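Lovastatin nonaketide synthase, polyketide synthase component (Aspergillus terreus, PDB 7CPX) builds the dihydromonacolin L backbone of lovastatin from nine malonyl-CoA units by iterative condensation, methylation and reduction, working as a homodimer together with lovC. Local coordinates at residues 228-240 against 392-406. The protein carries 2 engineered substitutions. Residues are numbered along the deposited sequence; the frame is centred on the assembly and turned at random.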
ATOM      1  N   PRO A 228     -17.814 -25.875  10.257  1.00 85.13           N
ATOM      2  CA  PRO A 228     -17.526 -25.697   8.826  1.00 85.13           C
ATOM      3  C   PRO A 228     -18.710 -26.029   7.940  1.00 85.13           C
ATOM      4  O   PRO A 228     -18.887 -25.396   6.891  1.00 85.13           O
ATOM      5  CB  PRO A 228     -16.342 -26.644   8.582  1.00 85.13           C
ATOM      6  CG  PRO A 228     -16.397 -27.627   9.696  1.00 85.13           C
ATOM      7  CD  PRO A 228     -16.927 -26.875  10.873  1.00 85.13           C
ATOM      8  N   SER A 229     -19.530 -27.004   8.333  1.00 87.85           N
ATOM      9  CA  SER A 229     -20.746 -27.303   7.587  1.00 87.85           C
ATOM     10  C   SER A 229     -21.737 -26.150   7.629  1.00 87.85           C
ATOM     11  O   SER A 229     -22.642 -26.095   6.789  1.00 87.85           O
ATOM     12  CB  SER A 229     -21.403 -28.569   8.136  1.00 87.85           C
ATOM     13  OG  SER A 229     -21.700 -28.432   9.515  1.00 87.85           O
ATOM     14  N   GLY A 230     -21.591 -25.235   8.582  1.00 86.15           N
ATOM     15  CA  GLY A 230     -22.457 -24.080   8.661  1.00 86.15           C
ATOM     16  C   GLY A 230     -23.736 -24.285   9.433  1.00 86.15           C
ATOM     17  O   GLY A 230     -24.662 -23.478   9.290  1.00 86.15           O
ATOM     18  N   ARG A 231     -23.828 -25.336  10.244  1.00 85.74           N
ATOM     19  CA  ARG A 231     -25.030 -25.616  11.015  1.00 85.74           C
ATOM     20  C   ARG A 231     -24.649 -26.202  12.364  1.00 85.74           C
ATOM     21  O   ARG A 231     -23.737 -27.027  12.458  1.00 85.74           O
ATOM     22  CB  ARG A 231     -25.958 -26.576  10.262  1.00 85.74           C
ATOM     23  CG  ARG A 231     -26.492 -25.997   8.968  1.00 85.74           C
ATOM     24  CD  ARG A 231     -27.402 -26.967   8.244  1.00 85.74           C
ATOM     25  NE  ARG A 231     -27.890 -26.412   6.987  1.00 85.74           N
ATOM     26  CZ  ARG A 231     -27.204 -26.408   5.852  1.00 85.74           C
ATOM     27  NH1 ARG A 231     -25.985 -26.920   5.777  1.00 85.74           N
ATOM     28  NH2 ARG A 231     -27.753 -25.874   4.765  1.00 85.74           N
ATOM     29  N   SER A 232     -25.355 -25.769  13.406  1.00 85.78           N
ATOM     30  CA  SER A 232     -25.119 -26.246  14.768  1.00 85.78           C
ATOM     31  C   SER A 232     -25.859 -27.566  14.942  1.00 85.78           C
ATOM     32  O   SER A 232     -26.986 -27.615  15.436  1.00 85.78           O
ATOM     33  CB  SER A 232     -25.579 -25.216  15.791  1.00 85.78           C
ATOM     34  OG  SER A 232     -24.912 -23.981  15.609  1.00 85.78           O
ATOM     35  N   ARG A 233     -25.214 -28.653  14.530  1.00 86.75           N
ATOM     36  CA  ARG A 233     -25.809 -29.984  14.615  1.00 86.75           C
ATOM     37  C   ARG A 233     -25.761 -30.437  16.069  1.00 86.75           C
ATOM     38  O   ARG A 233     -24.812 -31.084  16.515  1.00 86.75           O
ATOM     39  CB  ARG A 233     -25.082 -30.958  13.698  1.00 86.75           C
ATOM     40  CG  ARG A 233     -25.176 -30.602  12.227  1.00 86.75           C
ATOM     41  CD  ARG A 233     -24.597 -31.700  11.354  1.00 86.75           C
ATOM     42  NE  ARG A 233     -25.459 -31.996  10.217  1.00 86.75           N
ATOM     43  CZ  ARG A 233     -25.435 -31.338   9.065  1.00 86.75           C
ATOM     44  NH1 ARG A 233     -24.597 -30.336   8.857  1.00 86.75           N
ATOM     45  NH2 ARG A 233     -26.274 -31.695   8.097  1.00 86.75           N
ATOM     46  N   MET A 234     -26.804 -30.089  16.815  1.00 85.90           N
ATOM     47  CA  MET A 234     -26.867 -30.419  18.231  1.00 85.90           C
ATOM     48  C   MET A 234     -26.834 -31.929  18.433  1.00 85.90           C
ATOM     49  O   MET A 234     -27.654 -32.659  17.868  1.00 85.90           O
ATOM     50  CB  MET A 234     -28.136 -29.827  18.843  1.00 85.90           C
ATOM     51  CG  MET A 234     -28.440 -30.301  20.255  1.00 85.90           C
ATOM     52  SD  MET A 234     -29.986 -29.621  20.874  1.00 85.90           S
ATOM     53  CE  MET A 234     -30.204 -30.601  22.354  1.00 85.90           C
ATOM     54  N   TRP A 235     -25.884 -32.391  19.241  1.00 86.26           N
ATOM     55  CA  TRP A 235     -25.780 -33.776  19.688  1.00 86.26           C
ATOM     56  C   TRP A 235     -25.730 -34.771  18.534  1.00 86.26           C
ATOM     57  O   TRP A 235     -25.945 -35.970  18.749  1.00 86.26           O
ATOM     58  CB  TRP A 235     -26.935 -34.145  20.625  1.00 86.26           C
ATOM     59  CG  TRP A 235     -26.986 -33.346  21.896  1.00 86.26           C
ATOM     60  CD1 TRP A 235     -26.299 -32.203  22.179  1.00 86.26           C
ATOM     61  CD2 TRP A 235     -27.768 -33.638  23.059  1.00 86.26           C
ATOM     62  NE1 TRP A 235     -26.604 -31.765  23.442  1.00 86.26           N
ATOM     63  CE2 TRP A 235     -27.505 -32.630  24.005  1.00 86.26           C
ATOM     64  CE3 TRP A 235     -28.666 -34.655  23.392  1.00 86.26           C
ATOM     65  CZ2 TRP A 235     -28.107 -32.608  25.258  1.00 86.26           C
ATOM     66  CZ3 TRP A 235     -29.261 -34.632  24.635  1.00 86.26           C
ATOM     67  CH2 TRP A 235     -28.979 -33.616  25.553  1.00 86.26           C
ATOM     68  N   ASP A 236     -25.448 -34.314  17.320  1.00 89.07           N
ATOM     69  CA  ASP A 236     -25.432 -35.188  16.160  1.00 89.07           C
ATOM     70  C   ASP A 236     -24.017 -35.683  15.881  1.00 89.07           C
ATOM     71  O   ASP A 236     -23.024 -35.065  16.274  1.00 89.07           O
ATOM     72  CB  ASP A 236     -25.978 -34.460  14.932  1.00 89.07           C
ATOM     73  CG  ASP A 236     -26.198 -35.385  13.753  1.00 89.07           C
ATOM     74  OD1 ASP A 236     -27.186 -36.149  13.770  1.00 89.07           O
ATOM     75  OD2 ASP A 236     -25.382 -35.350  12.808  1.00 89.07           O
ATOM     76  N   ALA A 237     -23.937 -36.821  15.189  1.00 90.57           N
ATOM     77  CA  ALA A 237     -22.639 -37.362  14.807  1.00 90.57           C
ATOM     78  C   ALA A 237     -21.865 -36.401  13.918  1.00 90.57           C
ATOM     79  O   ALA A 237     -20.631 -36.468  13.877  1.00 90.57           O
ATOM     80  CB  ALA A 237     -22.817 -38.702  14.095  1.00 90.57           C
ATOM     81  N   GLY A 238     -22.556 -35.510  13.212  1.00 89.87           N
ATOM     82  CA  GLY A 238     -21.923 -34.495  12.402  1.00 89.87           C
ATOM     83  C   GLY A 238     -21.498 -33.262  13.160  1.00 89.87           C
ATOM     84  O   GLY A 238     -21.130 -32.259  12.545  1.00 89.87           O
ATOM     85  N   ALA A 239     -21.547 -33.305  14.492  1.00 89.73           N
ATOM     86  CA  ALA A 239     -21.144 -32.175  15.317  1.00 89.73           C
ATOM     87  C   ALA A 239     -19.717 -31.754  14.993  1.00 89.73           C
ATOM     88  O   ALA A 239     -18.771 -32.513  15.225  1.00 89.73           O
ATOM     89  CB  ALA A 239     -21.270 -32.528  16.799  1.00 89.73           C
ATOM     90  N   ASP A 240     -19.557 -30.542  14.457  1.00 88.38           N
ATOM     91  CA  ASP A 240     -18.238 -30.033  14.102  1.00 88.38           C
ATOM     92  C   ASP A 240     -18.074 -28.565  14.485  1.00 88.38           C
ATOM     93  O   ASP A 240     -17.228 -27.873  13.907  1.00 88.38           O
ATOM     94  CB  ASP A 240     -17.981 -30.210  12.603  1.00 88.38           C
ATOM     95  CG  ASP A 240     -19.081 -29.612  11.751  1.00 88.38           C
ATOM     96  OD1 ASP A 240     -20.054 -29.078  12.324  1.00 88.38           O
ATOM     97  OD2 ASP A 240     -18.975 -29.675  10.508  1.00 88.38           O
ATOM     98  N   ASN A 392     -35.926 -30.028  16.299  1.00 86.16           N
ATOM     99  CA  ASN A 392     -34.587 -29.563  15.968  1.00 86.16           C
ATOM    100  C   ASN A 392     -34.309 -29.893  14.512  1.00 86.16           C
ATOM    101  O   ASN A 392     -34.424 -31.052  14.100  1.00 86.16           O
ATOM    102  CB  ASN A 392     -33.541 -30.208  16.877  1.00 86.16           C
ATOM    103  CG  ASN A 392     -33.752 -29.866  18.334  1.00 86.16           C
ATOM    104  OD1 ASN A 392     -32.988 -29.103  18.924  1.00 86.16           O
ATOM    105  ND2 ASN A 392     -34.806 -30.420  18.920  1.00 86.16           N
ATOM    106  N   LEU A 393     -33.947 -28.873  13.736  1.00 86.71           N
ATOM    107  CA  LEU A 393     -33.831 -29.050  12.293  1.00 86.71           C
ATOM    108  C   LEU A 393     -32.698 -30.006  11.935  1.00 86.71           C
ATOM    109  O   LEU A 393     -32.849 -30.841  11.036  1.00 86.71           O
ATOM    110  CB  LEU A 393     -33.631 -27.693  11.622  1.00 86.71           C
ATOM    111  CG  LEU A 393     -33.533 -27.697  10.096  1.00 86.71           C
ATOM    112  CD1 LEU A 393     -34.783 -28.301   9.476  1.00 86.71           C
ATOM    113  CD2 LEU A 393     -33.304 -26.287   9.575  1.00 86.71           C
ATOM    114  N   LEU A 394     -31.564 -29.908  12.624  1.00 86.28           N
ATOM    115  CA  LEU A 394     -30.377 -30.702  12.307  1.00 86.28           C
ATOM    116  C   LEU A 394     -30.161 -31.735  13.411  1.00 86.28           C
ATOM    117  O   LEU A 394     -29.447 -31.488  14.384  1.00 86.28           O
ATOM    118  CB  LEU A 394     -29.142 -29.815  12.138  1.00 86.28           C
ATOM    119  CG  LEU A 394     -29.098 -28.863  10.939  1.00 86.28           C
ATOM    120  CD1 LEU A 394     -29.609 -29.543   9.673  1.00 86.28           C
ATOM    121  CD2 LEU A 394     -29.879 -27.592  11.221  1.00 86.28           C
ATOM    122  N   PHE A 395     -30.786 -32.900  13.249  1.00 86.98           N
ATOM    123  CA  PHE A 395     -30.507 -34.050  14.107  1.00 86.98           C
ATOM    124  C   PHE A 395     -30.877 -35.300  13.315  1.00 86.98           C
ATOM    125  O   PHE A 395     -32.057 -35.641  13.205  1.00 86.98           O
ATOM    126  CB  PHE A 395     -31.276 -33.971  15.419  1.00 86.98           C
ATOM    127  CG  PHE A 395     -31.063 -35.158  16.314  1.00 86.98           C
ATOM    128  CD1 PHE A 395     -29.879 -35.307  17.014  1.00 86.98           C
ATOM    129  CD2 PHE A 395     -32.042 -36.123  16.452  1.00 86.98           C
ATOM    130  CE1 PHE A 395     -29.677 -36.398  17.836  1.00 86.98           C
ATOM    131  CE2 PHE A 395     -31.848 -37.217  17.273  1.00 86.98           C
ATOM    132  CZ  PHE A 395     -30.663 -37.355  17.967  1.00 86.98           C
ATOM    133  N   ASP A 396     -29.864 -35.972  12.768  1.00 91.26           N
ATOM    134  CA  ASP A 396     -30.063 -37.176  11.976  1.00 91.26           C
ATOM    135  C   ASP A 396     -29.549 -38.435  12.652  1.00 91.26           C
ATOM    136  O   ASP A 396     -30.157 -39.496  12.495  1.00 91.26           O
ATOM    137  CB  ASP A 396     -29.373 -37.032  10.614  1.00 91.26           C
ATOM    138  CG  ASP A 396     -29.846 -35.811   9.850  1.00 91.26           C
ATOM    139  OD1 ASP A 396     -31.019 -35.420  10.021  1.00 91.26           O
ATOM    140  OD2 ASP A 396     -29.044 -35.242   9.081  1.00 91.26           O
ATOM    141  N   LYS A 397     -28.452 -38.344  13.398  1.00 89.49           N
ATOM    142  CA  LYS A 397     -27.886 -39.497  14.084  1.00 89.49           C
ATOM    143  C   LYS A 397     -27.264 -39.028  15.387  1.00 89.49           C
ATOM    144  O   LYS A 397     -26.448 -38.102  15.388  1.00 89.49           O
ATOM    145  CB  LYS A 397     -26.840 -40.200  13.213  1.00 89.49           C
ATOM    146  CG  LYS A 397     -26.192 -41.407  13.871  1.00 89.49           C
ATOM    147  CD  LYS A 397     -25.351 -42.203  12.883  1.00 89.49           C
ATOM    148  CE  LYS A 397     -24.173 -41.394  12.357  1.00 89.49           C
ATOM    149  NZ  LYS A 397     -23.347 -42.174  11.394  1.00 89.49           N
ATOM    150  N   ILE A 398     -27.649 -39.670  16.490  1.00 88.17           N
ATOM    151  CA  ILE A 398     -27.135 -39.275  17.793  1.00 88.17           C
ATOM    152  C   ILE A 398     -25.623 -39.441  17.815  1.00 88.17           C
ATOM    153  O   ILE A 398     -25.077 -40.449  17.351  1.00 88.17           O
ATOM    154  CB  ILE A 398     -27.802 -40.100  18.906  1.00 88.17           C
ATOM    155  CG1 ILE A 398     -27.436 -39.543  20.283  1.00 88.17           C
ATOM    156  CG2 ILE A 398     -27.386 -41.559  18.809  1.00 88.17           C
ATOM    157  CD1 ILE A 398     -27.990 -38.164  20.546  1.00 88.17           C
ATOM    158  N   SER A 399     -24.939 -38.441  18.356  1.00 89.47           N
ATOM    159  CA  SER A 399     -23.489 -38.500  18.430  1.00 89.47           C
ATOM    160  C   SER A 399     -23.066 -39.666  19.322  1.00 89.47           C
ATOM    161  O   SER A 399     -23.666 -39.884  20.382  1.00 89.47           O
ATOM    162  CB  SER A 399     -22.928 -37.189  18.979  1.00 89.47           C
ATOM    163  OG  SER A 399     -21.513 -37.222  19.027  1.00 89.47           O
ATOM    164  N   PRO A 400     -22.045 -40.435  18.932  1.00 90.91           N
ATOM    165  CA  PRO A 400     -21.593 -41.527  19.808  1.00 90.91           C
ATOM    166  C   PRO A 400     -21.188 -41.051  21.189  1.00 90.91           C
ATOM    167  O   PRO A 400     -21.399 -41.772  22.172  1.00 90.91           O
ATOM    168  CB  PRO A 400     -20.400 -42.120  19.043  1.00 90.91           C
ATOM    169  CG  PRO A 400     -20.616 -41.727  17.626  1.00 90.91           C
ATOM    170  CD  PRO A 400     -21.281 -40.389  17.673  1.00 90.91           C
ATOM    171  N   ARG A 401     -20.610 -39.854  21.292  1.00 90.37           N
ATOM    172  CA  ARG A 401     -20.219 -39.333  22.596  1.00 90.37           C
ATOM    173  C   ARG A 401     -21.435 -38.980  23.441  1.00 90.37           C
ATOM    174  O   ARG A 401     -21.372 -39.040  24.673  1.00 90.37           O
ATOM    175  CB  ARG A 401     -19.325 -38.106  22.422  1.00 90.37           C
ATOM    176  CG  ARG A 401     -18.201 -38.289  21.416  1.00 90.37           C
ATOM    177  CD  ARG A 401     -17.307 -37.064  21.352  1.00 90.37           C
ATOM    178  NE  ARG A 401     -16.472 -36.933  22.540  1.00 90.37           N
ATOM    179  CZ  ARG A 401     -15.634 -35.930  22.762  1.00 90.37           C
ATOM    180  NH1 ARG A 401     -15.507 -34.932  21.903  1.00 90.37           N
ATOM    181  NH2 ARG A 401     -14.905 -35.928  23.874  1.00 90.37           N
ATOM    182  N   VAL A 402     -22.544 -38.608  22.798  1.00 88.12           N
ATOM    183  CA  VAL A 402     -23.757 -38.248  23.521  1.00 88.12           C
ATOM    184  C   VAL A 402     -24.661 -39.447  23.781  1.00 88.12           C
ATOM    185  O   VAL A 402     -25.536 -39.373  24.658  1.00 88.12           O
ATOM    186  CB  VAL A 402     -24.539 -37.170  22.748  1.00 88.12           C
ATOM    187  CG1 VAL A 402     -25.841 -36.850  23.454  1.00 88.12           C
ATOM    188  CG2 VAL A 402     -23.698 -35.918  22.594  1.00 88.12           C
ATOM    189  N   ALA A 403     -24.474 -40.548  23.056  1.00 88.73           N
ATOM    190  CA  ALA A 403     -25.348 -41.704  23.230  1.00 88.73           C
ATOM    191  C   ALA A 403     -25.414 -42.192  24.671  1.00 88.73           C
ATOM    192  O   ALA A 403     -26.524 -42.509  25.133  1.00 88.73           O
ATOM    193  CB  ALA A 403     -24.893 -42.834  22.299  1.00 88.73           C
ATOM    194  N   PRO A 404     -24.311 -42.282  25.421  1.00 89.89           N
ATOM    195  CA  PRO A 404     -24.419 -42.797  26.797  1.00 89.89           C
ATOM    196  C   PRO A 404     -25.399 -42.017  27.654  1.00 89.89           C
ATOM    197  O   PRO A 404     -26.094 -42.607  28.489  1.00 89.89           O
ATOM    198  CB  PRO A 404     -22.983 -42.679  27.327  1.00 89.89           C
ATOM    199  CG  PRO A 404     -22.124 -42.656  26.115  1.00 89.89           C
ATOM    200  CD  PRO A 404     -22.922 -41.955  25.064  1.00 89.89           C
ATOM    201  N   PHE A 405     -25.471 -40.701  27.469  1.00 88.49           N
ATOM    202  CA  PHE A 405     -26.352 -39.845  28.248  1.00 88.49           C
ATOM    203  C   PHE A 405     -27.682 -39.591  27.550  1.00 88.49           C
ATOM    204  O   PHE A 405     -28.498 -38.813  28.054  1.00 88.49           O
ATOM    205  CB  PHE A 405     -25.654 -38.519  28.546  1.00 88.49           C
ATOM    206  CG  PHE A 405     -24.184 -38.661  28.814  1.00 88.49           C
ATOM    207  CD1 PHE A 405     -23.731 -39.148  30.027  1.00 88.49           C
ATOM    208  CD2 PHE A 405     -23.255 -38.314  27.850  1.00 88.49           C
ATOM    209  CE1 PHE A 405     -22.379 -39.284  30.274  1.00 88.49           C
ATOM    210  CE2 PHE A 405     -21.902 -38.446  28.090  1.00 88.49           C
ATOM    211  CZ  PHE A 405     -21.462 -38.932  29.304  1.00 88.49           C
ATOM    212  N   TYR A 406     -27.917 -40.227  26.406  1.00 87.23           N
ATOM    213  CA  TYR A 406     -29.142 -40.054  25.638  1.00 87.23           C
ATOM    214  C   TYR A 406     -30.216 -41.068  26.007  1.00 87.23           C
ATOM    215  O   TYR A 406     -31.286 -41.071  25.388  1.00 87.23           O
ATOM    216  CB  TYR A 406     -28.826 -40.151  24.142  1.00 87.23           C
ATOM    217  CG  TYR A 406     -29.942 -39.701  23.229  1.00 87.23           C
ATOM    218  CD1 TYR A 406     -30.252 -38.357  23.091  1.00 87.23           C
ATOM    219  CD2 TYR A 406     -30.674 -40.618  22.492  1.00 87.23           C
ATOM    220  CE1 TYR A 406     -31.266 -37.941  22.254  1.00 87.23           C
ATOM    221  CE2 TYR A 406     -31.690 -40.212  21.652  1.00 87.23           C
ATOM    222  CZ  TYR A 406     -31.982 -38.873  21.536  1.00 87.23           C
ATOM    223  OH  TYR A 406     -32.995 -38.465  20.699  1.00 87.23           O
TER
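Asp-236 turns its carboxylate onto the backbone of 396-397, and the two loops of the ketosynthase domain are joined there. With CG anti to the backbone N (chi1 -171°), OD1 accepts two backbone N-H groups: Lys-397 N at 2.6 Å, nearly straight and close to the line of the C-O bond, and Asp-396 N at 2.9 Å, more bent and from above the carboxylate plane. The other oxygen, OD2, turns back to Gly-238 N and closes an Asx turn. Beside this grip the backbones form a single bridge between Asp-236 and Ile-398, flanked by Ala-237 N giving to Lys-397 O at 2.8 Å and Ser-399 N to Trp-235 O at 2.7 Å.

Next along, the indole of Trp-235 is sandwiched: CE of Met-234 sits over the centre of one face, while Val-402 CG1 lies against the opposite face toward the rim, 3.6 Å from Trp-235 CE3. Tyr-406 brings CD1 up to the edge of the indole, and helix 327-339 adds Ala-332 to the packing. At the far end Leu-394 crosses the extended chain of Arg-231 at about a right angle, CD1 lying 3.7 Å from Arg-231 CD; the guanidinium itself reaches Asp-39 in a salt bridge.

The side chain of Trp-235 lies about 7 Å from that of His-320, a predicted ketosynthase active-site residue. Two backbone N-H groups on OD1 and a third on OD2 hold the Asp-236 carboxylate in one rotation and tie the loop 228-240 to the backbone of 396-397.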